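Local coordinates for protein probable porin (Pseudomonas aeruginosa, PDB 2Y0H) that probably forms a channel through the outer membrane for the passage of small solutes, as a porin of the OprD family, at residues I110-P113 / F119-D122. Sequence-based numbering, arbitrary orientation.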
ATOM      1  N   ILE A 110      13.389  -5.072  11.180  1.00 28.47           N
ATOM      2  CA  ILE A 110      12.049  -5.182  10.621  1.00 27.22           C
ATOM      3  C   ILE A 110      11.532  -3.809  10.167  1.00 27.65           C
ATOM      4  O   ILE A 110      11.700  -2.805  10.852  1.00 26.28           O
ATOM      5  CB  ILE A 110      11.075  -5.863  11.600  1.00 30.60           C
ATOM      6  CG1 ILE A 110       9.886  -6.453  10.841  1.00 25.93           C
ATOM      7  CG2 ILE A 110      10.653  -4.906  12.741  1.00 27.35           C
ATOM      8  CD1 ILE A 110       8.985  -7.310  11.705  1.00 25.31           C
ATOM      9  N   LEU A 111      10.924  -3.771   8.989  1.00 28.86           N
ATOM     10  CA  LEU A 111      10.482  -2.516   8.406  1.00 29.49           C
ATOM     11  C   LEU A 111       9.124  -2.668   7.760  1.00 30.35           C
ATOM     12  O   LEU A 111       8.755  -3.756   7.302  1.00 28.14           O
ATOM     13  CB  LEU A 111      11.464  -2.079   7.324  1.00 29.63           C
ATOM     14  CG  LEU A 111      12.914  -1.867   7.739  1.00 29.37           C
ATOM     15  CD1 LEU A 111      13.766  -1.624   6.491  1.00 30.28           C
ATOM     16  CD2 LEU A 111      12.966  -0.676   8.672  1.00 27.39           C
ATOM     17  N   MET A 112       8.392  -1.562   7.719  1.00 27.14           N
ATOM     18  CA  MET A 112       7.175  -1.460   6.925  1.00 31.42           C
ATOM     19  C   MET A 112       7.291  -0.273   5.992  1.00 28.32           C
ATOM     20  O   MET A 112       6.753   0.784   6.278  1.00 30.08           O
ATOM     21  CB  MET A 112       5.958  -1.277   7.831  1.00 28.92           C
ATOM     22  CG  MET A 112       5.642  -2.496   8.641  1.00 30.39           C
ATOM     23  SD  MET A 112       4.286  -2.171   9.762  1.00 48.38           S
ATOM     24  CE  MET A 112       4.605  -3.382  11.030  1.00 35.27           C
ATOM     25  N   PRO A 113       8.020  -0.440   4.877  1.00 30.89           N
ATOM     26  CA  PRO A 113       8.178   0.640   3.896  1.00 29.99           C
ATOM     27  C   PRO A 113       6.841   1.025   3.270  1.00 28.79           C
ATOM     28  O   PRO A 113       6.023   0.152   2.988  1.00 28.41           O
ATOM     29  CB  PRO A 113       9.060   0.015   2.799  1.00 32.00           C
ATOM     30  CG  PRO A 113       9.521  -1.288   3.325  1.00 33.22           C
ATOM     31  CD  PRO A 113       8.609  -1.710   4.420  1.00 27.24           C
ATOM     32  N   PHE A 119       5.501  -0.635  -1.365  1.00 28.37           N
ATOM     33  CA  PHE A 119       4.472  -0.147  -0.468  1.00 28.53           C
ATOM     34  C   PHE A 119       3.841  -1.363   0.202  1.00 30.27           C
ATOM     35  O   PHE A 119       3.024  -2.059  -0.405  1.00 23.89           O
ATOM     36  CB  PHE A 119       3.424   0.656  -1.238  1.00 27.28           C
ATOM     37  CG  PHE A 119       2.641   1.606  -0.375  1.00 32.45           C
ATOM     38  CD1 PHE A 119       1.607   1.145   0.418  1.00 34.46           C
ATOM     39  CD2 PHE A 119       2.958   2.954  -0.342  1.00 31.13           C
ATOM     40  CE1 PHE A 119       0.890   2.016   1.227  1.00 37.31           C
ATOM     41  CE2 PHE A 119       2.248   3.829   0.459  1.00 33.25           C
ATOM     42  CZ  PHE A 119       1.211   3.360   1.242  1.00 36.59           C
ATOM     43  N   ARG A 120       4.262  -1.625   1.440  1.00 30.08           N
ATOM     44  CA  ARG A 120       3.901  -2.854   2.135  1.00 30.43           C
ATOM     45  C   ARG A 120       2.386  -2.959   2.308  1.00 28.44           C
ATOM     46  O   ARG A 120       1.701  -1.979   2.582  1.00 31.28           O
ATOM     47  CB  ARG A 120       4.632  -2.968   3.488  1.00 32.78           C
ATOM     48  CG  ARG A 120       3.945  -2.228   4.631  1.00 32.54           C
ATOM     49  CD  ARG A 120       3.738  -0.760   4.264  1.00 38.52           C
ATOM     50  NE  ARG A 120       2.455  -0.218   4.729  1.00 45.10           N
ATOM     51  CZ  ARG A 120       1.881  -0.563   5.872  1.00 38.91           C
ATOM     52  NH1 ARG A 120       2.468  -1.445   6.660  1.00 41.21           N
ATOM     53  NH2 ARG A 120       0.731  -0.025   6.233  1.00 44.56           N
ATOM     54  N   ASP A 121       1.874  -4.160   2.093  1.00 29.73           N
ATOM     55  CA  ASP A 121       0.454  -4.438   2.190  1.00 31.02           C
ATOM     56  C   ASP A 121      -0.059  -4.298   3.620  1.00 33.40           C
ATOM     57  O   ASP A 121       0.591  -4.755   4.564  1.00 29.80           O
ATOM     58  CB  ASP A 121       0.189  -5.857   1.694  1.00 33.85           C
ATOM     59  CG  ASP A 121      -1.237  -6.295   1.926  1.00 36.34           C
ATOM     60  OD1 ASP A 121      -2.154  -5.488   1.680  1.00 34.17           O
ATOM     61  OD2 ASP A 121      -1.435  -7.448   2.351  1.00 38.91           O
ATOM     62  N   ASP A 122      -1.224  -3.666   3.778  1.00 34.00           N
ATOM     63  CA  ASP A 122      -1.920  -3.647   5.067  1.00 36.07           C
ATOM     64  C   ASP A 122      -3.438  -3.638   4.931  1.00 34.52           C
ATOM     65  O   ASP A 122      -4.131  -3.117   5.797  1.00 34.83           O
ATOM     66  CB  ASP A 122      -1.504  -2.455   5.940  1.00 36.56           C
ATOM     67  CG  ASP A 122      -2.061  -2.563   7.372  1.00 38.08           C
ATOM     68  OD1 ASP A 122      -2.055  -3.683   7.928  1.00 33.21           O
ATOM     69  OD2 ASP A 122      -2.496  -1.539   7.939  1.00 42.12           O
TER
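The guanidinium of Arg120 is the flat group of this contact: Met112 SD comes up to it obliquely, 3.7 Å from NH1, while the carbonyl oxygen of Pro113 lies near its plane on the NE side. Met112 CB is equally near NH1, Met112 CG stands 3.9 Å from it, and Arg120 CG also packs on Met112 CB, so the thioether chain passes obliquely across the arginine in van der Waals contact. Beyond CG the methionine is extended (chi2 176°), which brings its sulfur to NH1 and leads the end of the chain away from the opposing segment. Arg120 reaches its place by bending: chi1 of 84° sets CG between the backbone N and the carbonyl carbon, and further bends at chi2 and chi3 turn the guanidinium back beside Met112. Arg120 NH2 lies 4.0 Å from Asp122 OD2, a long salt bridge within the same segment; Asp122 also pairs through OD1 with Arg13, so two arginines attend this carboxylate, which would probably favour its ionised form. One backbone hydrogen bond joins the segments, from Arg120 N to Pro113 O at 2.9 Å, although the position of that oxygen is less certain. It extends the small antiparallel pair 111-115 and 118-119 by one residue; across the two segments the nearest CA atoms, of Pro113 and Phe119, are 5.8 Å apart. Pro127 packs on both Met112 and Arg120, and Gln128 receives a hydrogen bond from Asp121 N. After strand 104-108 the chain turns a corner at Ile110 and folds inward from the wall of the 18-stranded barrel, consistent with a porin constriction loop that narrows the pore; the contact's centre is about 8 Å from the chain's. It then returns through 120-122 to strand 129-137, where Phe130 packs on Pro113.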